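Local atomic coordinates of actinorhodin polyketide putative beta-ketoacyl synthase 2 (Streptomyces coelicolor A3, PDB entry 1TQY), a protein that serves as the chain length factor of the actinorhodin polyketide synthase, a beta-ketoacyl synthase family member probably taking part in building the polyketide chain. Residues I183-S197 / E237-A249. Residues are numbered along the deposited sequence; the frame is centred on the assembly and turned at random.
Sequences IRRGTPLVVSGGVDS and EGGAILVLEDSAA
Strands 189-196 and 238-246 form an antiparallel pair in the N-terminal half of the thiolase fold, their axes 4.6 Å apart and 168° between directions. V190 with L244, S192 with L242, G194 with A240 and D196 with G238 are the hydrogen-bonded pairs. The shortest rung is L242 N to S192 O, 2.7 Å. Of the two bonds joining D196 and G238, D196 N to G238 O is the longer at 3.2 Å.

G193 with I241 and V195 with G239 are non-hydrogen-bonded pairs. G193 and G239 both have positive phi, and the CA of each lies against the opposite strand, G193 CA 3.4 Å from A240 O. I241 bends CD1 back over this strip, 3.6 Å from G194 N. With CG1 beside the backbone N and anti to the carbonyl carbon (chi1 -68°), I241 CG2 lies anti to N and presses on V191 CG1 at 3.4 Å, a tight carbon contact. L189 lays CG against V243 CG1 on the same face, which helix 78-93 covers.

The other face carries V190, S192, L242 and L244 and packs partly on helix 171-185. From the end of that helix I183 crosses L244 at about a right angle, CD1 to CB 3.6 Å. S192 OG turns from the pair to V109 O.

At the far end S197 OG donates to the anti lone pair of E237 OE1, 2.8 Å, while E237 OE2 forms a salt bridge with R45. Strands 106-111 and 11-20 flank the pair, which thus lies inside the mixed beta-sheet typical of a ketosynthase's thiolase-like core.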
loop_
_atom_site.group_PDB
_atom_site.type_symbol
_atom_site.label_atom_id
_atom_site.label_comp_id
_atom_site.label_asym_id
_atom_site.label_seq_id
_atom_site.Cartn_x
_atom_site.Cartn_y
_atom_site.Cartn_z
ATOM N N ILE B 183 -8.491 -7.423 12.823
ATOM C CA ILE B 183 -8.702 -8.067 14.111
ATOM C C ILE B 183 -10.199 -8.303 14.355
ATOM O O ILE B 183 -10.624 -9.395 14.750
ATOM C CB ILE B 183 -8.133 -7.193 15.241
ATOM C CG1 ILE B 183 -6.610 -7.247 15.173
ATOM C CG2 ILE B 183 -8.693 -7.642 16.601
ATOM C CD1 ILE B 183 -5.916 -6.199 15.990
ATOM N N ARG B 184 -11.002 -7.279 14.100
ATOM C CA ARG B 184 -12.439 -7.403 14.308
ATOM C C ARG B 184 -13.115 -8.436 13.402
ATOM O O ARG B 184 -14.182 -8.949 13.737
ATOM C CB ARG B 184 -13.111 -6.032 14.160
ATOM C CG ARG B 184 -13.316 -5.327 15.508
ATOM C CD ARG B 184 -13.189 -3.818 15.390
ATOM N NE ARG B 184 -13.913 -3.321 14.231
ATOM C CZ ARG B 184 -15.222 -3.109 14.192
ATOM N NH1 ARG B 184 -15.969 -3.339 15.267
ATOM N NH2 ARG B 184 -15.790 -2.692 13.062
ATOM N N ARG B 185 -12.492 -8.750 12.268
ATOM C CA ARG B 185 -13.056 -9.735 11.359
ATOM C C ARG B 185 -12.661 -11.168 11.714
ATOM O O ARG B 185 -13.165 -12.120 11.114
ATOM C CB ARG B 185 -12.651 -9.450 9.914
ATOM C CG ARG B 185 -13.343 -8.250 9.310
ATOM C CD ARG B 185 -13.175 -8.208 7.798
ATOM N NE ARG B 185 -13.971 -9.226 7.114
ATOM C CZ ARG B 185 -13.470 -10.299 6.508
ATOM N NH1 ARG B 185 -12.159 -10.510 6.490
ATOM N NH2 ARG B 185 -14.284 -11.159 5.912
ATOM N N GLY B 186 -11.757 -11.328 12.676
ATOM C CA GLY B 186 -11.361 -12.669 13.063
ATOM C C GLY B 186 -9.899 -13.029 13.270
ATOM O O GLY B 186 -9.607 -14.200 13.507
ATOM N N THR B 187 -8.978 -12.072 13.169
ATOM C CA THR B 187 -7.562 -12.367 13.408
ATOM C C THR B 187 -7.210 -11.763 14.769
ATOM O O THR B 187 -7.179 -10.555 14.915
ATOM C CB THR B 187 -6.645 -11.744 12.347
ATOM O OG1 THR B 187 -7.034 -12.191 11.040
ATOM C CG2 THR B 187 -5.197 -12.154 12.609
ATOM N N PRO B 188 -6.920 -12.603 15.778
ATOM C CA PRO B 188 -6.579 -12.185 17.146
ATOM C C PRO B 188 -5.435 -11.215 17.355
ATOM O O PRO B 188 -5.520 -10.329 18.204
ATOM C CB PRO B 188 -6.294 -13.504 17.860
ATOM C CG PRO B 188 -7.089 -14.489 17.102
ATOM C CD PRO B 188 -6.848 -14.068 15.668
ATOM N N LEU B 189 -4.352 -11.396 16.615
ATOM C CA LEU B 189 -3.208 -10.525 16.786
ATOM C C LEU B 189 -2.769 -9.969 15.448
ATOM O O LEU B 189 -2.779 -10.670 14.433
ATOM C CB LEU B 189 -2.063 -11.293 17.462
ATOM C CG LEU B 189 -0.782 -10.544 17.842
ATOM C CD1 LEU B 189 -0.023 -11.311 18.898
ATOM C CD2 LEU B 189 0.088 -10.335 16.602
ATOM N N VAL B 190 -2.387 -8.698 15.462
ATOM C CA VAL B 190 -1.934 -8.025 14.261
ATOM C C VAL B 190 -0.802 -7.068 14.607
ATOM O O VAL B 190 -0.915 -6.245 15.523
ATOM C CB VAL B 190 -3.086 -7.241 13.587
ATOM C CG1 VAL B 190 -2.531 -6.390 12.449
ATOM C CG2 VAL B 190 -4.134 -8.214 13.045
ATOM N N VAL B 191 0.306 -7.201 13.887
ATOM C CA VAL B 191 1.462 -6.337 14.091
ATOM C C VAL B 191 1.275 -5.198 13.101
ATOM O O VAL B 191 1.076 -5.421 11.906
ATOM C CB VAL B 191 2.776 -7.093 13.804
ATOM C CG1 VAL B 191 3.949 -6.124 13.822
ATOM C CG2 VAL B 191 2.973 -8.169 14.848
ATOM N N SER B 192 1.346 -3.972 13.591
ATOM C CA SER B 192 1.070 -2.841 12.721
ATOM C C SER B 192 1.938 -1.643 13.021
ATOM O O SER B 192 2.389 -1.443 14.149
ATOM C CB SER B 192 -0.410 -2.449 12.882
ATOM O OG SER B 192 -0.824 -1.536 11.883
ATOM N N GLY B 193 2.159 -0.834 12.000
ATOM C CA GLY B 193 2.968 0.343 12.188
ATOM C C GLY B 193 3.589 0.758 10.883
ATOM O O GLY B 193 3.093 0.451 9.798
ATOM N N GLY B 194 4.704 1.460 11.007
ATOM C CA GLY B 194 5.414 1.933 9.843
ATOM C C GLY B 194 6.723 2.550 10.270
ATOM O O GLY B 194 6.908 2.961 11.422
ATOM N N VAL B 195 7.629 2.592 9.309
ATOM C CA VAL B 195 8.957 3.138 9.481
ATOM C C VAL B 195 9.393 3.609 8.108
ATOM O O VAL B 195 9.167 2.921 7.118
ATOM C CB VAL B 195 9.957 2.055 9.962
ATOM C CG1 VAL B 195 11.378 2.590 9.889
ATOM C CG2 VAL B 195 9.642 1.638 11.396
ATOM N N ASP B 196 9.981 4.796 8.033
ATOM C CA ASP B 196 10.482 5.304 6.759
ATOM C C ASP B 196 11.874 5.837 7.008
ATOM O O ASP B 196 12.246 6.100 8.150
ATOM C CB ASP B 196 9.617 6.448 6.193
ATOM C CG ASP B 196 8.582 5.971 5.187
ATOM O OD1 ASP B 196 7.381 5.901 5.555
ATOM O OD2 ASP B 196 8.953 5.674 4.022
ATOM N N SER B 197 12.625 5.991 5.928
ATOM C CA SER B 197 13.981 6.532 5.948
ATOM C C SER B 197 14.338 6.850 4.505
ATOM O O SER B 197 14.238 5.994 3.633
ATOM C CB SER B 197 14.986 5.523 6.498
ATOM O OG SER B 197 16.280 6.099 6.502
ATOM N N GLU B 237 13.868 9.932 10.217
ATOM C CA GLU B 237 13.822 8.520 9.828
ATOM C C GLU B 237 13.407 7.766 11.073
ATOM O O GLU B 237 13.725 8.182 12.187
ATOM C CB GLU B 237 15.194 8.020 9.347
ATOM C CG GLU B 237 16.210 7.815 10.463
ATOM C CD GLU B 237 17.569 7.301 9.963
ATOM O OE1 GLU B 237 17.637 6.711 8.858
ATOM O OE2 GLU B 237 18.570 7.470 10.696
ATOM N N GLY B 238 12.685 6.667 10.898
ATOM C CA GLY B 238 12.263 5.901 12.051
ATOM C C GLY B 238 10.767 5.707 12.096
ATOM O O GLY B 238 10.070 5.865 11.092
ATOM N N GLY B 239 10.275 5.351 13.272
ATOM C CA GLY B 239 8.854 5.131 13.439
ATOM C C GLY B 239 8.551 4.202 14.592
ATOM O O GLY B 239 9.268 4.174 15.594
ATOM N N ALA B 240 7.482 3.431 14.453
ATOM C CA ALA B 240 7.097 2.510 15.502
ATOM C C ALA B 240 6.283 1.359 14.964
ATOM O O ALA B 240 5.668 1.446 13.906
ATOM C CB ALA B 240 6.300 3.245 16.561
ATOM N N ILE B 241 6.302 0.265 15.700
ATOM C CA ILE B 241 5.528 -0.898 15.326
ATOM C C ILE B 241 4.825 -1.253 16.620
ATOM O O ILE B 241 5.412 -1.154 17.697
ATOM C CB ILE B 241 6.437 -2.056 14.883
ATOM C CG1 ILE B 241 7.136 -1.699 13.557
ATOM C CG2 ILE B 241 5.625 -3.330 14.738
ATOM C CD1 ILE B 241 6.204 -1.560 12.346
ATOM N N LEU B 242 3.556 -1.615 16.538
ATOM C CA LEU B 242 2.847 -1.995 17.745
ATOM C C LEU B 242 2.050 -3.258 17.535
ATOM O O LEU B 242 1.722 -3.621 16.407
ATOM C CB LEU B 242 1.935 -0.871 18.255
ATOM C CG LEU B 242 1.532 0.352 17.431
ATOM C CD1 LEU B 242 0.599 1.200 18.301
ATOM C CD2 LEU B 242 2.764 1.179 17.018
ATOM N N VAL B 243 1.760 -3.934 18.637
ATOM C CA VAL B 243 1.013 -5.177 18.601
ATOM C C VAL B 243 -0.414 -4.903 19.050
ATOM O O VAL B 243 -0.647 -4.449 20.164
ATOM C CB VAL B 243 1.673 -6.229 19.529
ATOM C CG1 VAL B 243 0.837 -7.496 19.576
ATOM C CG2 VAL B 243 3.076 -6.538 19.026
ATOM N N LEU B 244 -1.364 -5.141 18.160
ATOM C CA LEU B 244 -2.752 -4.934 18.503
ATOM C C LEU B 244 -3.384 -6.305 18.538
ATOM O O LEU B 244 -2.991 -7.197 17.780
ATOM C CB LEU B 244 -3.466 -4.083 17.452
ATOM C CG LEU B 244 -2.772 -2.886 16.820
ATOM C CD1 LEU B 244 -3.840 -1.980 16.246
ATOM C CD2 LEU B 244 -1.918 -2.141 17.825
ATOM N N GLU B 245 -4.356 -6.482 19.425
ATOM C CA GLU B 245 -5.039 -7.750 19.500
ATOM C C GLU B 245 -6.383 -7.678 20.184
ATOM O O GLU B 245 -6.687 -6.727 20.906
ATOM C CB GLU B 245 -4.143 -8.806 20.154
ATOM C CG GLU B 245 -3.587 -8.460 21.513
ATOM C CD GLU B 245 -2.461 -9.416 21.936
ATOM O OE1 GLU B 245 -2.627 -10.653 21.790
ATOM O OE2 GLU B 245 -1.419 -8.934 22.432
ATOM N N ASP B 246 -7.195 -8.685 19.888
ATOM C CA ASP B 246 -8.536 -8.836 20.421
ATOM C C ASP B 246 -8.472 -8.883 21.940
ATOM O O ASP B 246 -7.651 -9.599 22.519
ATOM C CB ASP B 246 -9.147 -10.129 19.862
ATOM C CG ASP B 246 -10.567 -10.359 20.325
ATOM O OD1 ASP B 246 -10.788 -10.566 21.540
ATOM O OD2 ASP B 246 -11.464 -10.335 19.459
ATOM N N SER B 247 -9.335 -8.102 22.578
ATOM C CA SER B 247 -9.386 -8.037 24.037
ATOM C C SER B 247 -9.466 -9.417 24.678
ATOM O O SER B 247 -8.667 -9.765 25.550
ATOM C CB SER B 247 -10.601 -7.225 24.475
ATOM O OG SER B 247 -10.192 -6.170 25.319
ATOM N N ALA B 248 -10.457 -10.188 24.243
ATOM C CA ALA B 248 -10.680 -11.528 24.757
ATOM C C ALA B 248 -9.447 -12.393 24.536
ATOM O O ALA B 248 -8.903 -12.958 25.485
ATOM C CB ALA B 248 -11.895 -12.149 24.085
ATOM N N ALA B 249 -8.996 -12.492 23.290
ATOM C CA ALA B 249 -7.815 -13.299 22.994
ATOM C C ALA B 249 -6.625 -12.869 23.850
ATOM O O ALA B 249 -5.818 -13.698 24.267
ATOM C CB ALA B 249 -7.458 -13.192 21.521
#